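Local coordinates for TerD domain-containing protein (Streptomyces avermitilis, PDB 2QNG), which is of uncharacterised function but binds calcium ions through a TerD domain of the CAPAB/TerDEXZ family, at residues R31-A36 / L102-L107; I82-D87 / E98-E103. All blocks are in the same frame, centred on the assembly; numbering follows the deposited sequence.

Interaction 1 (R31-A36 / L102-L107); sequences RKVELA and LELNRL
Leu102 O takes a 2.9 Å bond from Val33 N, with the CA-H of Lys32 beside it on the same side at 3.4 Å, while Leu104 N adds a weak bond from another side. Leu102 N returns a straight bond (171°) to Val33 O, closing an antiparallel hydrogen-bonded pair. Here strand 98-102 ends: Glu103 is the centre of an inverse gamma turn, and the chain enters a short 3-10 segment, 104-106. This turn stays tied to the residues preceding strand 33-40, because Asn105 N donates to Arg31 O at 2.9 Å.

The side chains of Val33 and Leu102 share the sheet face that packs on the opposing sheet. The two branches of Val33 part company: CG1, anti to the backbone N (chi1 172°), reaches Leu102 CD1 at 4.1 Å, whereas CG2 meets Leu104 CD1 at 4.0 Å. Phe165 lies against both Val33 and Leu104.

Lys32 and Glu103 run alongside each other, pointing the same way. The fully extended lysine brings NZ to a long 4.0 Å from Glu103 OE2, while Arg106 NH1 makes the firmer salt bridge, 2.7 Å to Glu103 OE1 and in the guanidinium plane. The Tyr83 hydroxyl donates a hydrogen bond to OE2. With alanine at Glu103, Arg106 is likely to lose its anionic mate and the Tyr83 hydroxyl its acceptor. The carboxylate thus probably offsets part of the positive charge of Arg106 and, more weakly, of Lys32 where the strand gives way to the turn.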
loop_
_atom_site.group_PDB
_atom_site.type_symbol
_atom_site.label_atom_id
_atom_site.label_comp_id
_atom_site.label_asym_id
_atom_site.label_seq_id
_atom_site.Cartn_x
_atom_site.Cartn_y
_atom_site.Cartn_z
ATOM N N ARG A 31 -4.983 -5.014 -15.211
ATOM C CA ARG A 31 -4.412 -6.371 -15.180
ATOM C C ARG A 31 -3.207 -6.533 -14.231
ATOM O O ARG A 31 -3.006 -7.591 -13.641
ATOM C CB ARG A 31 -3.971 -6.825 -16.586
ATOM C CG ARG A 31 -4.998 -6.725 -17.710
ATOM C CD ARG A 31 -5.862 -7.923 -17.763
ATOM N NE ARG A 31 -6.878 -7.818 -18.814
ATOM C CZ ARG A 31 -6.720 -8.209 -20.077
ATOM N NH1 ARG A 31 -5.578 -8.751 -20.494
ATOM N NH2 ARG A 31 -7.724 -8.066 -20.922
ATOM N N LYS A 32 -2.381 -5.501 -14.128
ATOM C CA LYS A 32 -1.155 -5.561 -13.335
ATOM C C LYS A 32 -0.856 -4.150 -12.887
ATOM O O LYS A 32 -0.900 -3.214 -13.698
ATOM C CB LYS A 32 -0.001 -6.063 -14.188
ATOM C CG LYS A 32 1.294 -6.265 -13.436
ATOM C CD LYS A 32 2.320 -6.930 -14.319
ATOM C CE LYS A 32 3.676 -6.928 -13.661
ATOM N NZ LYS A 32 4.720 -7.507 -14.547
ATOM N N VAL A 33 -0.521 -4.006 -11.608
ATOM C CA VAL A 33 -0.301 -2.694 -10.985
ATOM C C VAL A 33 1.067 -2.702 -10.317
ATOM O O VAL A 33 1.481 -3.708 -9.731
ATOM C CB VAL A 33 -1.402 -2.396 -9.906
ATOM C CG1 VAL A 33 -1.146 -1.139 -9.071
ATOM C CG2 VAL A 33 -2.747 -2.302 -10.579
ATOM N N GLU A 34 1.740 -1.568 -10.395
ATOM C CA GLU A 34 2.940 -1.345 -9.603
ATOM C C GLU A 34 2.650 -0.177 -8.685
ATOM O O GLU A 34 2.200 0.860 -9.152
ATOM C CB GLU A 34 4.111 -1.017 -10.525
ATOM C CG GLU A 34 5.493 -0.755 -9.887
ATOM C CD GLU A 34 6.363 0.156 -10.792
ATOM O OE1 GLU A 34 6.576 -0.285 -11.958
ATOM O OE2 GLU A 34 6.757 1.299 -10.362
ATOM N N LEU A 35 2.878 -0.351 -7.385
ATOM C CA LEU A 35 2.779 0.762 -6.447
ATOM C C LEU A 35 4.202 1.079 -5.973
ATOM O O LEU A 35 4.876 0.207 -5.448
ATOM C CB LEU A 35 1.891 0.358 -5.261
ATOM C CG LEU A 35 1.852 1.321 -4.072
ATOM C CD1 LEU A 35 1.541 2.793 -4.371
ATOM C CD2 LEU A 35 0.854 0.791 -3.053
ATOM N N ALA A 36 4.646 2.322 -6.157
ATOM C CA ALA A 36 5.988 2.713 -5.731
ATOM C C ALA A 36 5.894 3.839 -4.713
ATOM O O ALA A 36 5.019 4.699 -4.843
ATOM C CB ALA A 36 6.785 3.171 -6.949
ATOM N N LEU A 102 1.299 -6.006 -8.156
ATOM C CA LEU A 102 0.072 -6.762 -7.952
ATOM C C LEU A 102 -0.415 -7.280 -9.290
ATOM O O LEU A 102 -0.872 -6.512 -10.120
ATOM C CB LEU A 102 -0.994 -5.875 -7.296
ATOM C CG LEU A 102 -0.497 -5.236 -5.973
ATOM C CD1 LEU A 102 0.022 -3.811 -6.164
ATOM C CD2 LEU A 102 -1.616 -5.239 -4.972
ATOM N N GLU A 103 -0.255 -8.581 -9.508
ATOM C CA GLU A 103 -0.695 -9.226 -10.747
ATOM C C GLU A 103 -2.165 -9.570 -10.603
ATOM O O GLU A 103 -2.554 -10.752 -10.454
ATOM C CB GLU A 103 0.201 -10.436 -11.097
ATOM C CG GLU A 103 1.600 -9.911 -11.487
ATOM C CD GLU A 103 2.688 -10.939 -11.798
ATOM O OE1 GLU A 103 2.452 -12.105 -11.666
ATOM O OE2 GLU A 103 3.804 -10.516 -12.154
ATOM N N LEU A 104 -2.997 -8.534 -10.668
ATOM C CA LEU A 104 -4.413 -8.693 -10.357
ATOM C C LEU A 104 -5.105 -9.689 -11.281
ATOM O O LEU A 104 -5.982 -10.460 -10.856
ATOM C CB LEU A 104 -5.127 -7.345 -10.459
ATOM C CG LEU A 104 -4.741 -6.260 -9.432
ATOM C CD1 LEU A 104 -5.505 -4.994 -9.668
ATOM C CD2 LEU A 104 -4.945 -6.734 -8.000
ATOM N N ASN A 105 -4.716 -9.688 -12.558
ATOM C CA ASN A 105 -5.306 -10.643 -13.517
ATOM C C ASN A 105 -5.181 -12.091 -13.046
ATOM O O ASN A 105 -6.055 -12.921 -13.340
ATOM C CB ASN A 105 -4.616 -10.467 -14.882
ATOM C CG ASN A 105 -5.152 -11.399 -15.935
ATOM O OD1 ASN A 105 -6.325 -11.373 -16.233
ATOM N ND2 ASN A 105 -4.275 -12.209 -16.516
ATOM N N ARG A 106 -4.056 -12.396 -12.384
ATOM C CA ARG A 106 -3.783 -13.756 -11.954
ATOM C C ARG A 106 -4.477 -14.171 -10.660
ATOM O O ARG A 106 -4.430 -15.368 -10.314
ATOM C CB ARG A 106 -2.277 -13.985 -11.802
ATOM C CG ARG A 106 -1.492 -13.891 -13.112
ATOM C CD ARG A 106 0.037 -14.101 -12.814
ATOM N NE ARG A 106 0.293 -15.364 -12.098
ATOM C CZ ARG A 106 1.235 -15.573 -11.169
ATOM N NH1 ARG A 106 2.071 -14.614 -10.757
ATOM N NH2 ARG A 106 1.337 -16.778 -10.623
ATOM N N LEU A 107 -5.071 -13.223 -9.928
ATOM C CA LEU A 107 -5.768 -13.588 -8.686
ATOM C C LEU A 107 -6.957 -14.492 -8.958
ATOM O O LEU A 107 -7.766 -14.230 -9.861
ATOM C CB LEU A 107 -6.272 -12.354 -7.944
ATOM C CG LEU A 107 -5.257 -11.630 -7.096
ATOM C CD1 LEU A 107 -5.823 -10.308 -6.595
ATOM C CD2 LEU A 107 -4.817 -12.485 -5.902
#

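Interaction 2 (I82-D87 / E98-E103); sequences IYLNRD and EVMTLE. With CA (calcium ion), chain C.
Backbone bonds join Tyr83 and Thr101, Tyr83 N to Thr101 O at 2.9 Å and Thr101 N to Tyr83 O at 2.8 Å. Val99 O accepts a 2.7 Å bond from Asn85 N and a weak one from Arg86 N, and Val99 N donates to Arg86 O.

Among side chains, chi1 of 48° sets the Tyr83 ring in the crowded position, and its OH gives a 2.5 Å hydrogen bond to Glu103 OE2. The donor approaches from above the carboxylate plane, with ring and carboxylate almost perpendicular (88°).

Asn85 and Arg86 stand across from the single Val99, a classic beta bulge that shifts the register of this antiparallel hairpin by one.

Thr101 CB makes a CH-pi contact 3.9 Å from the Tyr83 ring centroid, over its face, and Val99 CG2 sits over the centre of the Arg86 guanidinium, whose NH2 bonds Trp96 O. On the sheet face of Ile82 and Met100, Ile82 CG2 touches Leu102 CD2 at 4.0 Å.

In one of its two conformers, Glu98 binds calcium through OE1 at 2.6 Å, with Asp50, Leu51, Asp52 and Ser88, and OE2 accepts from Ile53 N; a calcium-bound water donates to Asp87 OD2, which also salt-bridges Lys89.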
loop_
_atom_site.group_PDB
_atom_site.type_symbol
_atom_site.label_atom_id
_atom_site.label_comp_id
_atom_site.label_asym_id
_atom_site.label_seq_id
_atom_site.Cartn_x
_atom_site.Cartn_y
_atom_site.Cartn_z
ATOM N N ILE A 82 1.156 -11.257 -5.761
ATOM C CA ILE A 82 1.365 -9.911 -5.222
ATOM C C ILE A 82 2.687 -10.021 -4.491
ATOM O O ILE A 82 2.874 -10.952 -3.689
ATOM C CB ILE A 82 0.267 -9.505 -4.227
ATOM C CG1 ILE A 82 -1.078 -9.330 -4.945
ATOM C CG2 ILE A 82 0.646 -8.227 -3.490
ATOM C CD1 ILE A 82 -2.297 -9.210 -4.025
ATOM N N TYR A 83 3.624 -9.123 -4.802
ATOM C CA TYR A 83 4.969 -9.277 -4.268
ATOM C C TYR A 83 5.696 -7.953 -4.161
ATOM O O TYR A 83 5.536 -7.071 -5.014
ATOM C CB TYR A 83 5.801 -10.284 -5.092
ATOM C CG TYR A 83 5.782 -10.118 -6.595
ATOM C CD1 TYR A 83 6.814 -9.445 -7.252
ATOM C CD2 TYR A 83 4.727 -10.632 -7.358
ATOM C CE1 TYR A 83 6.817 -9.294 -8.635
ATOM C CE2 TYR A 83 4.712 -10.481 -8.748
ATOM C CZ TYR A 83 5.768 -9.833 -9.381
ATOM O OH TYR A 83 5.741 -9.702 -10.761
ATOM N N LEU A 84 6.494 -7.836 -3.106
ATOM C CA LEU A 84 7.305 -6.664 -2.908
ATOM C C LEU A 84 8.567 -6.847 -3.762
ATOM O O LEU A 84 9.241 -7.884 -3.690
ATOM C CB LEU A 84 7.623 -6.490 -1.416
ATOM C CG LEU A 84 8.276 -5.188 -0.987
ATOM C CD1 LEU A 84 7.302 -4.040 -1.094
ATOM C CD2 LEU A 84 8.745 -5.357 0.433
ATOM N N ASN A 85 8.861 -5.863 -4.598
ATOM C CA ASN A 85 10.042 -5.936 -5.487
ATOM C C ASN A 85 11.287 -5.452 -4.758
ATOM O O ASN A 85 12.390 -5.972 -4.970
ATOM C CB ASN A 85 9.809 -5.098 -6.757
ATOM C CG ASN A 85 8.504 -5.471 -7.445
ATOM O OD1 ASN A 85 7.504 -4.793 -7.295
ATOM N ND2 ASN A 85 8.494 -6.592 -8.120
ATOM N N ARG A 86 11.117 -4.449 -3.908
ATOM C CA ARG A 86 12.228 -3.945 -3.145
ATOM C C ARG A 86 11.700 -3.134 -1.991
ATOM O O ARG A 86 10.565 -2.652 -2.035
ATOM C CB ARG A 86 13.176 -3.164 -4.035
ATOM C CG ARG A 86 12.652 -1.852 -4.445
ATOM C CD ARG A 86 13.750 -0.812 -4.184
ATOM N NE ARG A 86 13.734 0.313 -5.107
ATOM C CZ ARG A 86 13.550 0.214 -6.426
ATOM N NH1 ARG A 86 13.386 -0.974 -6.996
ATOM N NH2 ARG A 86 13.545 1.316 -7.176
ATOM N N ASP A 87 12.511 -3.047 -0.942
ATOM C CA ASP A 87 12.145 -2.307 0.254
ATOM C C ASP A 87 13.235 -1.341 0.643
ATOM O O ASP A 87 14.347 -1.384 0.090
ATOM C CB ASP A 87 11.816 -3.246 1.424
ATOM C CG ASP A 87 13.033 -3.650 2.237
ATOM O OD1 ASP A 87 14.113 -3.951 1.663
ATOM O OD2 ASP A 87 12.912 -3.692 3.486
ATOM N N GLU A 98 10.603 1.821 -2.317
ATOM C CA GLU A 98 9.914 0.557 -2.089
ATOM C C GLU A 98 8.852 0.413 -3.165
ATOM O O GLU A 98 8.148 1.368 -3.490
ATOM C CB GLU A 98 9.345 0.557 -0.664
ATOM C CG GLU A 98 8.724 -0.750 -0.179
ATOM C CD GLU A 98 8.747 -0.884 1.352
ATOM O OE1 GLU A 98 9.737 -0.478 2.014
ATOM O OE2 GLU A 98 7.775 -1.432 1.900
ATOM N N VAL A 99 8.787 -0.780 -3.756
ATOM C CA VAL A 99 7.950 -1.028 -4.921
ATOM C C VAL A 99 7.261 -2.362 -4.728
ATOM O O VAL A 99 7.903 -3.332 -4.338
ATOM C CB VAL A 99 8.785 -1.059 -6.233
ATOM C CG1 VAL A 99 7.882 -1.265 -7.440
ATOM C CG2 VAL A 99 9.629 0.228 -6.390
HETATM N N MSE A 100 5.958 -2.389 -5.004
HETATM C CA MSE A 100 5.194 -3.644 -4.962
HETATM C C MSE A 100 4.447 -3.853 -6.257
HETATM O O MSE A 100 3.954 -2.911 -6.857
HETATM C CB MSE A 100 4.201 -3.639 -3.804
HETATM C CG MSE A 100 3.338 -4.892 -3.742
HETATM SE SE MSE A 100 2.097 -4.878 -2.233
HETATM C CE MSE A 100 3.352 -5.116 -0.722
ATOM N N THR A 101 4.393 -5.108 -6.681
ATOM C CA THR A 101 3.670 -5.496 -7.885
ATOM C C THR A 101 2.439 -6.333 -7.526
ATOM O O THR A 101 2.527 -7.230 -6.681
ATOM C CB THR A 101 4.594 -6.318 -8.772
ATOM O OG1 THR A 101 5.722 -5.505 -9.136
ATOM C CG2 THR A 101 3.902 -6.781 -10.059
ATOM N N LEU A 102 1.299 -6.006 -8.156
ATOM C CA LEU A 102 0.072 -6.762 -7.952
ATOM C C LEU A 102 -0.415 -7.280 -9.290
ATOM O O LEU A 102 -0.872 -6.512 -10.120
ATOM C CB LEU A 102 -0.994 -5.875 -7.296
ATOM C CG LEU A 102 -0.497 -5.236 -5.973
ATOM C CD1 LEU A 102 0.022 -3.811 -6.164
ATOM C CD2 LEU A 102 -1.616 -5.239 -4.972
ATOM N N GLU A 103 -0.255 -8.581 -9.508
ATOM C CA GLU A 103 -0.695 -9.226 -10.747
ATOM C C GLU A 103 -2.165 -9.570 -10.603
ATOM O O GLU A 103 -2.554 -10.752 -10.454
ATOM C CB GLU A 103 0.201 -10.436 -11.097
ATOM C CG GLU A 103 1.600 -9.911 -11.487
ATOM C CD GLU A 103 2.688 -10.939 -11.798
ATOM O OE1 GLU A 103 2.452 -12.105 -11.666
ATOM O OE2 GLU A 103 3.804 -10.516 -12.154
HETATM CA CA CA C . 10.211 -0.082 4.557
HETATM O O HOH W 1 11.107 -2.225 4.818
#

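In the fold
Strand 98-102 connects the two contacts: interaction 2 pairs it with the outermost strand 82-86, and interaction 1 ties its C-terminal end to strand 33-40 on the other side. Their centres lie about 9 Å apart, and a probable hydrogen bond from Leu35 N to Met100 O, 2.8 Å, continues the pairing between them. Glu103 belongs to both. Leu102, also shared, packs against Val114 and Val116 of the second five-stranded antiparallel sheet. The calcium site that includes Glu98 lies at the opposite end of the strand: the side chains of Leu102 and Glu98 are about 11 Å apart, so interaction 2 spans from the metal to the charged cluster, and interaction 1 makes no direct calcium contact.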